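Local coordinates for twitching motility pilus retraction protein (Geobacter sulfurreducens PCA, PDB 5ZFQ), which probably uses the energy of ATP hydrolysis, as a hexameric motor at the cell's inner membrane, to drive retraction of type IV pili, at residues T158-S163 with M290-L295; V304-V309 with Q342-S347; L44-N49 with G120-I125; G40-H45 with Q53-G58; D179-I184 with K195-N200. One frame throughout, in Å; residues are numbered along the deposited sequence.

Interaction 1 of 5, residues T158-S163 with M290-L295; sequences TGSGKS and MSQTLL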
# COMPACT_ATOMS: atom_id res chain seq x y z
N THR A 158 15.97 -9.12 -23.93
CA THR A 158 16.40 -10.49 -23.64
C THR A 158 16.17 -11.28 -24.92
O THR A 158 15.06 -11.26 -25.47
CB THR A 158 15.61 -11.12 -22.47
OG1 THR A 158 15.64 -10.24 -21.34
CG2 THR A 158 16.19 -12.48 -22.06
N GLY A 159 17.22 -11.90 -25.44
CA GLY A 159 17.11 -12.61 -26.70
C GLY A 159 17.78 -11.91 -27.86
O GLY A 159 17.80 -12.42 -28.99
N SER A 160 18.34 -10.73 -27.60
CA SER A 160 19.08 -9.99 -28.62
C SER A 160 20.57 -10.29 -28.57
O SER A 160 21.37 -9.56 -29.15
CB SER A 160 18.87 -8.50 -28.46
OG SER A 160 19.59 -8.02 -27.33
N GLY A 161 20.95 -11.33 -27.83
CA GLY A 161 22.35 -11.70 -27.68
C GLY A 161 23.13 -10.94 -26.62
O GLY A 161 24.35 -10.83 -26.72
N LYS A 162 22.46 -10.44 -25.59
CA LYS A 162 23.18 -9.82 -24.49
C LYS A 162 24.05 -10.85 -23.78
O LYS A 162 25.23 -10.61 -23.50
CB LYS A 162 22.21 -9.15 -23.50
CG LYS A 162 21.54 -7.92 -24.09
CD LYS A 162 20.58 -7.27 -23.11
CE LYS A 162 19.46 -8.21 -22.74
NZ LYS A 162 18.44 -7.48 -21.93
N SER A 163 23.46 -12.01 -23.51
CA SER A 163 24.15 -13.11 -22.85
C SER A 163 25.43 -13.57 -23.57
O SER A 163 26.44 -13.80 -22.91
CB SER A 163 23.18 -14.28 -22.68
OG SER A 163 22.70 -14.71 -23.95
N MET A 290 26.49 -0.59 -24.88
CA MET A 290 26.21 -1.29 -26.11
C MET A 290 24.73 -1.61 -26.20
O MET A 290 24.15 -2.24 -25.32
CB MET A 290 27.07 -2.54 -26.22
CG MET A 290 28.56 -2.20 -26.28
SD MET A 290 29.63 -3.64 -26.20
CE MET A 290 28.87 -4.52 -24.88
N SER A 291 24.13 -1.27 -27.32
CA SER A 291 22.75 -1.57 -27.55
C SER A 291 22.67 -2.53 -28.69
O SER A 291 23.20 -2.29 -29.72
CB SER A 291 22.00 -0.32 -27.82
OG SER A 291 21.84 0.33 -26.61
N GLN A 292 21.97 -3.63 -28.49
CA GLN A 292 21.90 -4.67 -29.48
C GLN A 292 20.58 -5.11 -30.00
O GLN A 292 19.61 -5.06 -29.33
CB GLN A 292 22.53 -5.89 -28.89
CG GLN A 292 23.95 -5.69 -28.45
CD GLN A 292 24.61 -6.97 -28.06
OE1 GLN A 292 23.97 -7.97 -27.96
NE2 GLN A 292 25.89 -6.92 -27.84
N THR A 293 20.57 -5.49 -31.27
CA THR A 293 19.42 -6.08 -31.91
C THR A 293 19.77 -7.26 -32.76
O THR A 293 20.67 -7.19 -33.54
CB THR A 293 18.72 -5.14 -32.88
OG1 THR A 293 18.50 -3.88 -32.29
CG2 THR A 293 17.41 -5.68 -33.21
N LEU A 294 19.09 -8.38 -32.60
CA LEU A 294 19.25 -9.47 -33.56
C LEU A 294 18.16 -9.34 -34.61
O LEU A 294 16.98 -9.64 -34.34
CB LEU A 294 19.20 -10.84 -32.87
CG LEU A 294 20.43 -11.25 -32.04
CD1 LEU A 294 20.16 -12.55 -31.26
CD2 LEU A 294 21.70 -11.36 -32.91
N LEU A 295 18.54 -8.87 -35.79
CA LEU A 295 17.62 -8.74 -36.90
C LEU A 295 17.59 -10.04 -37.68
O LEU A 295 18.48 -10.86 -37.51
CB LEU A 295 18.03 -7.57 -37.80
CG LEU A 295 17.97 -6.21 -37.08
CD1 LEU A 295 18.62 -5.14 -37.92
CD2 LEU A 295 16.54 -5.85 -36.76
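The carbonyl oxygen of Gly-161 takes weak hydrogen bonds from Thr-164 OG1 and Thr-165 OG1, and the amide end of Gln-292, carried on an extended chain, lies beside it and beside the carbonyl of Ser-160. Gly-159 O takes a hydrogen bond from Arg-303 NH1, while methyl CD1 of Leu-294 rests 3.3 Å from Gly-159 O. Leu-294 stands on strand 290-295 with CG anti to its carbonyl carbon (chi1 -74°), which tips the isobutyl group up to the turn. There CG of Leu-294 lies 3.5 Å from Ser-160 O, and CD1 of Leu-294 continues over the peptide to within 3.7 Å of Gly-161 N. A branched apolar residue suits this place because the turn offers it flat backbone rather than side chains.

Ser-160 lies against the strand with its flank: CB of Ser-160 is 3.6 Å from Gln-292 O, and OG of Ser-160, 4.0 Å from Gln-292 CB, spends its hydrogen bond within the loop, on Pro-157 O.

Both glycines have backbone angles that would press a CB onto the preceding carbonyl, and at Gly-161 such a carbon would also face Leu-294 CD1. Gly-161 is the N-cap of helix 162-176. Lys-162 begins that helix and sends its amine to Gly-156 O.

The sequence and the strand-loop-helix shape are consistent with a Walker A P-loop, whose lysine in related ATPases meets the nucleotide phosphates. The chemistry implies van der Waals contact at Leu-294 and Ser-160; Leu-294 and Gln-292 lie against the side of the loop that faces the strand, while the lysine amine points away from it.

Interaction 2 of 5, residues V304-V309 with Q342-S347; sequences VLALEV and QTMNQS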
# COMPACT_ATOMS: atom_id res chain seq x y z
N VAL A 304 21.31 -11.72 -37.79
CA VAL A 304 22.50 -10.91 -37.76
C VAL A 304 22.40 -9.87 -36.67
O VAL A 304 21.35 -9.50 -36.27
CB VAL A 304 22.77 -10.22 -39.10
CG1 VAL A 304 23.03 -11.24 -40.16
CG2 VAL A 304 21.62 -9.35 -39.50
N LEU A 305 23.54 -9.40 -36.19
CA LEU A 305 23.56 -8.44 -35.12
C LEU A 305 23.78 -7.02 -35.55
O LEU A 305 24.61 -6.73 -36.35
CB LEU A 305 24.62 -8.84 -34.12
CG LEU A 305 24.66 -7.94 -32.90
CD1 LEU A 305 23.59 -8.33 -31.92
CD2 LEU A 305 26.01 -7.94 -32.24
N ALA A 306 22.97 -6.13 -35.00
CA ALA A 306 23.05 -4.71 -35.22
C ALA A 306 23.42 -4.16 -33.85
O ALA A 306 22.88 -4.52 -32.85
CB ALA A 306 21.76 -4.16 -35.73
N LEU A 307 24.33 -3.22 -33.84
CA LEU A 307 24.90 -2.81 -32.57
C LEU A 307 25.19 -1.31 -32.53
O LEU A 307 25.87 -0.76 -33.41
CB LEU A 307 26.18 -3.60 -32.30
CG LEU A 307 27.04 -3.28 -31.08
CD1 LEU A 307 26.46 -3.84 -29.78
CD2 LEU A 307 28.46 -3.77 -31.34
N GLU A 308 24.74 -0.67 -31.48
CA GLU A 308 25.03 0.71 -31.28
C GLU A 308 26.01 0.72 -30.13
O GLU A 308 25.78 0.13 -29.13
CB GLU A 308 23.77 1.45 -30.92
CG GLU A 308 24.04 2.80 -30.32
CD GLU A 308 22.99 3.82 -30.59
OE1 GLU A 308 22.85 4.26 -31.71
OE2 GLU A 308 22.30 4.21 -29.68
N VAL A 309 27.14 1.38 -30.32
CA VAL A 309 28.16 1.48 -29.29
C VAL A 309 28.48 2.90 -28.91
O VAL A 309 28.83 3.68 -29.74
CB VAL A 309 29.48 0.89 -29.76
CG1 VAL A 309 30.52 0.92 -28.68
CG2 VAL A 309 29.30 -0.51 -30.27
N GLN A 342 29.69 3.74 -32.70
CA GLN A 342 28.87 3.64 -33.87
C GLN A 342 27.45 3.79 -33.48
O GLN A 342 27.05 3.29 -32.48
CB GLN A 342 29.06 2.32 -34.57
CG GLN A 342 28.94 1.12 -33.68
CD GLN A 342 29.34 -0.17 -34.35
OE1 GLN A 342 30.47 -0.34 -34.73
NE2 GLN A 342 28.41 -1.07 -34.46
N THR A 343 26.66 4.46 -34.29
CA THR A 343 25.23 4.55 -34.04
C THR A 343 24.54 3.31 -34.60
O THR A 343 25.11 2.60 -35.44
CB THR A 343 24.59 5.81 -34.68
OG1 THR A 343 24.77 5.77 -36.10
CG2 THR A 343 25.24 7.09 -34.14
N MET A 344 23.32 3.06 -34.13
CA MET A 344 22.46 2.03 -34.67
C MET A 344 22.28 2.26 -36.17
O MET A 344 22.37 1.31 -36.95
CB MET A 344 21.11 2.01 -33.96
CG MET A 344 20.18 0.93 -34.46
SD MET A 344 20.94 -0.73 -34.31
CE MET A 344 21.07 -0.90 -32.53
N ASN A 345 22.05 3.51 -36.58
CA ASN A 345 21.93 3.81 -38.00
C ASN A 345 23.22 3.47 -38.76
O ASN A 345 23.16 2.90 -39.84
CB ASN A 345 21.53 5.28 -38.24
CG ASN A 345 20.01 5.46 -38.40
OD1 ASN A 345 19.27 4.48 -38.56
ND2 ASN A 345 19.55 6.71 -38.33
N GLN A 346 24.38 3.80 -38.19
CA GLN A 346 25.64 3.46 -38.85
C GLN A 346 25.76 1.95 -38.98
O GLN A 346 26.13 1.45 -40.04
CB GLN A 346 26.84 4.03 -38.09
CG GLN A 346 27.01 5.52 -38.33
CD GLN A 346 28.07 6.17 -37.45
OE1 GLN A 346 28.30 5.74 -36.31
NE2 GLN A 346 28.71 7.22 -37.96
N SER A 347 25.43 1.22 -37.91
CA SER A 347 25.45 -0.24 -37.92
C SER A 347 24.51 -0.80 -38.98
O SER A 347 24.90 -1.67 -39.77
CB SER A 347 25.08 -0.81 -36.55
OG SER A 347 25.23 -2.22 -36.51
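A single antiparallel bridge joins Val-309 to Gln-342, with Val-309 N bonded to Gln-342 O at 2.9 Å and Gln-342 N returning to Val-309 O, and just beyond it the chain turns into helix 344-353 beside the strand. From here the side chains take over from the backbone. Gln-342 CG sits between the backbone N and the carbonyl carbon (chi1 51°), a torsion that folds the side chain back along the strand; its NE2 then donates to Leu-307 O at 2.8 Å, nearly straight, from above the carbonyl plane. On the way Gln-342 CG brushes Val-309 CG2 at 3.8 Å. One turn into the helix, Ser-347 OG accepts from Leu-307 N at 3.0 Å, so both backbone polar atoms of Leu-307 are held by side chains, as suits the outermost strand of the sheet, which beyond its one bridge to Gln-342 meets a helix here.

Glu-308 reaches the helix start. Its OE1 accepts from Met-344 N at 2.7 Å, on the anti side and somewhat out of the carboxylate plane, while OE2 is held by Ala-259 N. A carboxylate is apt here, since the first helical N-H groups and the helix dipole would probably favour its negative charge. Met-344, bent at chi2 and chi3, curls back so that SD lies 3.8 Å from Ala-306 CB and CE 3.9 Å from Glu-308 CB; the small alanine lets the thioether come close.

Thr-343 and Gln-346 exchange bonds through OG1 and OE1, a capping box. The whole is a capped helix N-terminus docked on the outermost strand, 303-310, of the motor domain's mixed sheet.

Interaction 3 of 5, residues L44-N49 with G120-I125; sequences LHITTN and GVFRVI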
# COMPACT_ATOMS: atom_id res chain seq x y z
N LEU A 44 15.79 -29.71 -27.03
CA LEU A 44 15.05 -30.96 -26.99
C LEU A 44 13.65 -30.71 -26.41
O LEU A 44 13.50 -30.11 -25.33
CB LEU A 44 15.80 -32.01 -26.16
CG LEU A 44 15.00 -33.28 -25.81
CD1 LEU A 44 14.72 -34.13 -27.08
CD2 LEU A 44 15.70 -34.08 -24.71
N HIS A 45 12.62 -31.15 -27.13
CA HIS A 45 11.26 -30.91 -26.64
C HIS A 45 10.59 -32.20 -26.24
O HIS A 45 10.57 -33.17 -26.99
CB HIS A 45 10.43 -30.19 -27.69
CG HIS A 45 10.80 -28.76 -27.87
ND1 HIS A 45 10.15 -27.74 -27.21
CD2 HIS A 45 11.78 -28.18 -28.61
CE1 HIS A 45 10.71 -26.59 -27.54
NE2 HIS A 45 11.70 -26.83 -28.39
N ILE A 46 10.05 -32.18 -25.02
CA ILE A 46 9.36 -33.33 -24.45
C ILE A 46 7.92 -32.94 -24.13
O ILE A 46 7.64 -32.32 -23.10
CB ILE A 46 10.05 -33.87 -23.15
CG1 ILE A 46 11.53 -34.13 -23.40
CG2 ILE A 46 9.32 -35.09 -22.63
CD1 ILE A 46 11.78 -35.19 -24.49
N THR A 47 7.01 -33.31 -25.02
CA THR A 47 5.63 -32.96 -24.81
C THR A 47 4.77 -34.09 -25.35
O THR A 47 5.24 -34.87 -26.18
CB THR A 47 5.30 -31.63 -25.49
OG1 THR A 47 4.09 -31.11 -24.93
CG2 THR A 47 5.14 -31.80 -26.99
N THR A 48 3.54 -34.20 -24.87
CA THR A 48 2.68 -35.33 -25.22
C THR A 48 2.14 -35.30 -26.65
O THR A 48 1.99 -34.24 -27.25
CB THR A 48 1.48 -35.43 -24.27
OG1 THR A 48 0.71 -34.23 -24.35
CG2 THR A 48 1.96 -35.64 -22.84
N ASN A 49 1.86 -36.49 -27.18
CA ASN A 49 1.25 -36.71 -28.52
C ASN A 49 2.20 -36.32 -29.63
O ASN A 49 1.82 -36.16 -30.77
CB ASN A 49 -0.08 -35.96 -28.65
CG ASN A 49 -1.07 -36.38 -27.58
OD1 ASN A 49 -1.22 -37.57 -27.29
ND2 ASN A 49 -1.73 -35.40 -26.97
N GLY A 120 8.59 -30.55 -21.25
CA GLY A 120 9.96 -30.16 -21.00
C GLY A 120 10.63 -29.54 -22.20
O GLY A 120 10.41 -29.94 -23.36
N VAL A 121 11.45 -28.54 -21.93
CA VAL A 121 12.36 -28.06 -22.95
C VAL A 121 13.77 -28.10 -22.39
O VAL A 121 14.06 -27.58 -21.29
CB VAL A 121 12.00 -26.64 -23.44
CG1 VAL A 121 13.03 -26.17 -24.46
CG2 VAL A 121 10.60 -26.64 -24.04
N PHE A 122 14.66 -28.74 -23.16
CA PHE A 122 16.03 -28.89 -22.72
C PHE A 122 16.99 -28.30 -23.73
O PHE A 122 16.85 -28.49 -24.94
CB PHE A 122 16.31 -30.36 -22.42
CG PHE A 122 15.39 -30.90 -21.37
CD1 PHE A 122 15.71 -30.79 -20.03
CD2 PHE A 122 14.16 -31.44 -21.72
CE1 PHE A 122 14.83 -31.24 -19.06
CE2 PHE A 122 13.28 -31.90 -20.76
CZ PHE A 122 13.61 -31.80 -19.42
N ARG A 123 17.94 -27.54 -23.20
CA ARG A 123 18.82 -26.73 -24.04
C ARG A 123 20.27 -27.00 -23.68
O ARG A 123 20.64 -26.97 -22.52
CB ARG A 123 18.49 -25.24 -23.86
CG ARG A 123 17.03 -24.89 -24.15
CD ARG A 123 16.76 -23.40 -24.06
NE ARG A 123 16.70 -22.93 -22.68
CZ ARG A 123 17.15 -21.75 -22.24
NH1 ARG A 123 17.73 -20.90 -23.08
NH2 ARG A 123 17.02 -21.42 -20.95
N VAL A 124 21.08 -27.28 -24.69
CA VAL A 124 22.51 -27.44 -24.51
C VAL A 124 23.22 -26.17 -24.03
O VAL A 124 23.09 -25.10 -24.63
CB VAL A 124 23.18 -27.90 -25.82
CG1 VAL A 124 24.72 -27.93 -25.67
CG2 VAL A 124 22.65 -29.27 -26.21
N ILE A 125 23.97 -26.30 -22.94
CA ILE A 125 24.93 -25.27 -22.56
C ILE A 125 26.28 -25.63 -23.14
O ILE A 125 26.89 -26.63 -22.73
CB ILE A 125 25.06 -25.10 -21.03
CG1 ILE A 125 23.74 -24.66 -20.42
CG2 ILE A 125 26.13 -24.09 -20.70
CD1 ILE A 125 23.78 -24.66 -18.93
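Val-121 has CG1 anti to its backbone N (chi1 177°) and CG2 beside that N, while His-45 sets its ring anti to its own carbonyl carbon (chi1 -72°), and the two side chains run side by side in the same direction. CG1 of Val-121 comes over a face of the imidazole, 4.2 Å from the ring centroid in a CH-pi contact, and CG2 of Val-121 lies 3.4 Å from His-45 ND1. The beta-branched valine thus gives the ring a two-methyl wall, and the ring's far end can serve a partner: His-45 NE2 bonds to Asp-222 of the second subunit, whose His-180 also meets the ring edge-to-face. An alanine at the Val-121 position would remove both methyls, and the imidazole would then probably be able to swing and aim NE2 less surely at the neighbouring subunit.

The opposite face of the sheet carries Leu-44, Ile-46 and Phe-122. Ile-46 CG1 touches the ring edge of Phe-122 at CE2, 3.9 Å off, and Leu-44 CB stands 4.1 Å from Phe-122 CB. A CB on Gly-120 would point to this face and collide with the phenylalanine ring, which suits glycine to the place. Met-29 of helix 29-38 and Cys-77 of helix 70-79 pack against Phe-122, so the aromatic ring is buried beneath helices.

Backbone bonds tie Leu-44 to Phe-122, with Leu-44 N to Phe-122 O at 2.6 Å, and Ile-46 to Gly-120, with Ile-46 N to Gly-120 O at 2.8 Å. Segments 44-46 and 120-125 run 166° apart in direction, antiparallel neighbours within the sheet of the N-terminal domain, which is PAS-like in PilT proteins.

Interaction 4 of 5, residues G40-H45 with Q53-G58; sequences GGSDLH and QIRVDG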
# COMPACT_ATOMS: atom_id res chain seq x y z
N GLY A 40 24.17 -32.43 -33.15
CA GLY A 40 24.42 -31.01 -33.25
C GLY A 40 23.16 -30.21 -32.99
O GLY A 40 22.95 -29.15 -33.59
N GLY A 41 22.32 -30.71 -32.10
CA GLY A 41 21.08 -30.04 -31.77
C GLY A 41 21.27 -29.03 -30.66
O GLY A 41 22.28 -29.05 -29.95
N SER A 42 20.29 -28.13 -30.51
CA SER A 42 20.35 -27.11 -29.46
C SER A 42 19.23 -27.33 -28.44
O SER A 42 19.42 -27.14 -27.25
CB SER A 42 20.27 -25.69 -30.04
OG SER A 42 19.06 -25.46 -30.75
N ASP A 43 18.06 -27.74 -28.93
CA ASP A 43 16.87 -27.81 -28.09
C ASP A 43 16.16 -29.16 -28.18
O ASP A 43 15.97 -29.70 -29.27
CB ASP A 43 15.90 -26.69 -28.46
CG ASP A 43 16.57 -25.35 -28.45
OD1 ASP A 43 16.64 -24.74 -27.37
OD2 ASP A 43 17.05 -24.89 -29.53
N LEU A 44 15.79 -29.71 -27.03
CA LEU A 44 15.05 -30.96 -26.99
C LEU A 44 13.65 -30.71 -26.41
O LEU A 44 13.50 -30.11 -25.33
CB LEU A 44 15.80 -32.01 -26.16
CG LEU A 44 15.00 -33.28 -25.81
CD1 LEU A 44 14.72 -34.13 -27.08
CD2 LEU A 44 15.70 -34.08 -24.71
N HIS A 45 12.62 -31.15 -27.13
CA HIS A 45 11.26 -30.91 -26.64
C HIS A 45 10.59 -32.20 -26.24
O HIS A 45 10.57 -33.17 -26.99
CB HIS A 45 10.43 -30.19 -27.69
CG HIS A 45 10.80 -28.76 -27.87
ND1 HIS A 45 10.15 -27.74 -27.21
CD2 HIS A 45 11.78 -28.18 -28.61
CE1 HIS A 45 10.71 -26.59 -27.54
NE2 HIS A 45 11.70 -26.83 -28.39
N GLN A 53 11.21 -34.13 -29.91
CA GLN A 53 11.68 -33.32 -31.02
C GLN A 53 13.00 -32.64 -30.65
O GLN A 53 13.15 -32.14 -29.53
CB GLN A 53 10.63 -32.29 -31.40
CG GLN A 53 9.30 -32.90 -31.76
CD GLN A 53 8.90 -32.60 -33.20
OE1 GLN A 53 9.71 -32.12 -33.99
NE2 GLN A 53 7.66 -32.89 -33.53
N ILE A 54 13.96 -32.64 -31.57
CA ILE A 54 15.17 -31.82 -31.37
C ILE A 54 15.22 -30.70 -32.41
O ILE A 54 14.62 -30.81 -33.49
CB ILE A 54 16.48 -32.63 -31.45
CG1 ILE A 54 16.70 -33.15 -32.88
CG2 ILE A 54 16.54 -33.72 -30.34
CD1 ILE A 54 17.81 -34.20 -33.02
N ARG A 55 15.89 -29.60 -32.07
CA ARG A 55 16.05 -28.50 -33.00
C ARG A 55 17.49 -28.49 -33.47
O ARG A 55 18.40 -28.47 -32.65
CB ARG A 55 15.69 -27.15 -32.35
CG ARG A 55 15.73 -25.97 -33.35
CD ARG A 55 15.51 -24.62 -32.71
NE ARG A 55 14.24 -24.48 -31.98
CZ ARG A 55 13.05 -24.24 -32.53
NH1 ARG A 55 12.93 -24.09 -33.84
NH2 ARG A 55 11.98 -24.13 -31.76
N VAL A 56 17.68 -28.50 -34.79
CA VAL A 56 19.02 -28.52 -35.37
C VAL A 56 19.22 -27.39 -36.37
O VAL A 56 18.56 -27.36 -37.42
CB VAL A 56 19.32 -29.86 -36.08
CG1 VAL A 56 20.77 -29.91 -36.52
CG2 VAL A 56 18.99 -31.04 -35.17
N ASP A 57 20.13 -26.47 -36.07
CA ASP A 57 20.36 -25.29 -36.90
C ASP A 57 19.05 -24.57 -37.24
O ASP A 57 18.89 -24.10 -38.37
CB ASP A 57 21.08 -25.68 -38.20
CG ASP A 57 22.54 -26.06 -37.97
OD1 ASP A 57 23.09 -25.72 -36.90
OD2 ASP A 57 23.15 -26.67 -38.88
N GLY A 58 18.14 -24.50 -36.28
CA GLY A 58 16.86 -23.83 -36.46
C GLY A 58 15.65 -24.73 -36.65
O GLY A 58 14.53 -24.36 -36.30
O HOH W 1 21.67 -26.85 -33.35
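Arg-55 lays its aliphatic chain alongside Asp-43, the two side chains pointing the same way, with Arg-55 CB 3.9 Å from Asp-43 CB and Arg-55 CD 3.5 Å from Asp-43 OD2. That carboxylate oxygen lies at the edge of the guanidinium, near its plane, yet the two flat groups stand 74° apart and the salt bridge from Asp-43 OD2 to Arg-55 NE is long, 3.8 Å. The bend at chi3 (-58°) turns the head so that other groups share it: NE pairs with Asp-222 and NH2 with Asp-224, both of the second subunit. Arginine fits because its N-H groups can serve several acids at once and probably ease the closeness of Asp-43 to Asp-222 of that subunit. A leucine here would lack the guanidinium, and Asp-43 and the neighbour's Asp-222 and Asp-224 would probably be left without their shared positive partner.

On the other face of the sheet Leu-44 CD1 meets Ile-54 CG2 at 3.8 Å, part of the layer under helix 29-38. Backbone bonds join His-45 N to Gln-53 O at 2.6 Å and Ser-42 N to Arg-55 O at 2.9 Å. Gly-40, whose positive phi closes helix 29-38 in a Schellman motif, accepts through its O from a water that in turn accepts from Asp-57 N.

Strands 43-46 and 53-56 form an antiparallel beta hairpin that follows the capped end of helix 29-38, and its Asp-43, His-45 and Arg-55 face reaches the neighbouring subunit.

Interaction 5 of 5, residues D179-I184 with K195-N200; sequences DHIVTI and KSCVVN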
# COMPACT_ATOMS: atom_id res chain seq x y z
N ASP A 179 41.46 -11.73 -11.27
CA ASP A 179 40.40 -11.10 -10.49
C ASP A 179 39.45 -12.13 -9.93
O ASP A 179 39.51 -13.31 -10.27
CB ASP A 179 39.60 -10.09 -11.34
CG ASP A 179 40.41 -8.86 -11.74
OD1 ASP A 179 41.47 -8.58 -11.10
OD2 ASP A 179 39.97 -8.17 -12.69
N HIS A 180 38.58 -11.67 -9.03
CA HIS A 180 37.46 -12.44 -8.54
C HIS A 180 36.26 -11.95 -9.31
O HIS A 180 35.91 -10.78 -9.22
CB HIS A 180 37.28 -12.26 -7.03
CG HIS A 180 36.07 -12.95 -6.48
ND1 HIS A 180 35.43 -12.53 -5.34
CD2 HIS A 180 35.37 -14.02 -6.93
CE1 HIS A 180 34.40 -13.32 -5.10
NE2 HIS A 180 34.34 -14.24 -6.05
N ILE A 181 35.66 -12.84 -10.11
CA ILE A 181 34.49 -12.52 -10.94
C ILE A 181 33.22 -13.11 -10.33
O ILE A 181 33.07 -14.34 -10.25
CB ILE A 181 34.63 -13.07 -12.40
CG1 ILE A 181 35.88 -12.49 -13.10
CG2 ILE A 181 33.37 -12.77 -13.21
CD1 ILE A 181 36.08 -12.99 -14.51
N VAL A 182 32.31 -12.24 -9.91
CA VAL A 182 30.99 -12.67 -9.41
C VAL A 182 29.89 -12.25 -10.38
O VAL A 182 29.76 -11.06 -10.70
CB VAL A 182 30.66 -12.07 -8.02
CG1 VAL A 182 29.27 -12.50 -7.57
CG2 VAL A 182 31.75 -12.46 -7.01
N THR A 183 29.09 -13.20 -10.84
CA THR A 183 27.94 -12.89 -11.69
C THR A 183 26.65 -13.17 -10.93
O THR A 183 26.60 -14.05 -10.07
CB THR A 183 27.94 -13.74 -12.99
OG1 THR A 183 27.65 -15.10 -12.66
CG2 THR A 183 29.30 -13.68 -13.69
N ILE A 184 25.60 -12.44 -11.26
CA ILE A 184 24.29 -12.69 -10.69
C ILE A 184 23.33 -12.74 -11.88
O ILE A 184 23.09 -11.73 -12.55
CB ILE A 184 23.92 -11.59 -9.64
CG1 ILE A 184 24.91 -11.61 -8.47
CG2 ILE A 184 22.51 -11.76 -9.11
CD1 ILE A 184 24.98 -10.26 -7.71
N LYS A 195 39.85 -19.77 -15.12
CA LYS A 195 41.07 -19.70 -15.91
C LYS A 195 42.10 -18.97 -15.05
O LYS A 195 42.68 -19.59 -14.15
CB LYS A 195 40.81 -19.03 -17.25
CG LYS A 195 39.90 -19.91 -18.11
CD LYS A 195 39.72 -19.43 -19.53
CE LYS A 195 38.77 -20.34 -20.27
NZ LYS A 195 38.51 -19.91 -21.69
N SER A 196 42.32 -17.68 -15.28
CA SER A 196 43.19 -16.91 -14.37
C SER A 196 42.41 -16.24 -13.22
O SER A 196 42.99 -15.91 -12.19
CB SER A 196 43.96 -15.85 -15.14
OG SER A 196 44.90 -16.45 -16.02
N CYS A 197 41.12 -16.01 -13.42
CA CYS A 197 40.27 -15.43 -12.39
C CYS A 197 39.61 -16.50 -11.53
O CYS A 197 39.53 -17.66 -11.92
CB CYS A 197 39.18 -14.55 -13.02
SG CYS A 197 39.76 -13.08 -13.90
N VAL A 198 39.15 -16.12 -10.34
CA VAL A 198 38.25 -16.98 -9.59
C VAL A 198 36.82 -16.59 -9.97
O VAL A 198 36.44 -15.41 -9.85
CB VAL A 198 38.46 -16.87 -8.05
CG1 VAL A 198 37.35 -17.60 -7.28
CG2 VAL A 198 39.81 -17.42 -7.65
N VAL A 199 36.03 -17.54 -10.44
CA VAL A 199 34.68 -17.22 -10.91
C VAL A 199 33.57 -17.85 -10.04
O VAL A 199 33.51 -19.07 -9.87
CB VAL A 199 34.47 -17.67 -12.38
CG1 VAL A 199 33.11 -17.21 -12.88
CG2 VAL A 199 35.60 -17.14 -13.26
N ASN A 200 32.70 -17.00 -9.50
CA ASN A 200 31.51 -17.44 -8.76
C ASN A 200 30.21 -16.94 -9.43
O ASN A 200 30.01 -15.73 -9.57
CB ASN A 200 31.57 -16.94 -7.32
CG ASN A 200 32.48 -17.78 -6.47
OD1 ASN A 200 32.25 -18.97 -6.29
ND2 ASN A 200 33.54 -17.15 -5.93
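The margin of the motor domain's mixed sheet is formed here by two parallel strands, 180-185 and the outermost 198-203, in the arrangement expected of a RecA-like ATPase core. Their backbones alternate bonds as parallel strands do: Val-198 N to Asp-179 O, Ile-181 N to Val-198 O at 2.7 Å, Asn-200 N to Ile-181 O at 2.8 Å, and Thr-183 N to Asn-200 O.

Side chains add to this on both faces. His-180, with CG anti to the backbone N (chi1 175°), brings its ring across to the neighbouring strand, where Val-198 O lies at the ring edge in plane, 3.4 Å from His-180 CD2. Asn-200 ND2 then donates to His-180 NE2 at 3.0 Å, tilted 27° from the ring plane; amide and imidazole are almost perpendicular. The other ring nitrogen, ND1, bonds to Asp-222 O, and Asn-200 OD1 bonds to Thr-47 of the third subunit.

Across the sheet, Ile-181 CD1 packs on Cys-197 SG at 3.7 Å and Ile-181 CB lies opposite Val-199 CG2, with Ile-173 and Asn-174 of helix 162-176 lying over the isoleucine. Cys-197 does double work, since its sulfur SG also accepts from Asp-179 N at 3.4 Å; a thiol is apolar enough for the isoleucine yet polar enough for that N-H.

The bonds imply an imidazole that accepts at NE2 and probably carries its proton at ND1. Asparagine suits its place by offering an N-H to the histidine within the chain and an oxygen to the neighbouring subunit.

Interactions 1 and 2 meet in the motor domain, their centres 11 Å apart, because strands 286-296 and 303-310 are neighbours; Ser-291 N lies 2.8 Å from Glu-308 O. Interaction 5 lies at the other margin of that sheet, 23 Å between centres from interaction 1, and helix 162-176 leads from the probable P-loop to it. Interactions 3 and 4 share Leu-44 and His-45 of the N-terminal sheet, their centres 9 Å apart. Within one chain they are 31 Å from interaction 5, centre to centre, yet the hexamer brings these surfaces together: His-45, Thr-47 and Arg-55 of one subunit meet the His-180 and Asn-200 region of another, joining the N-terminal domain to a neighbour's motor domain.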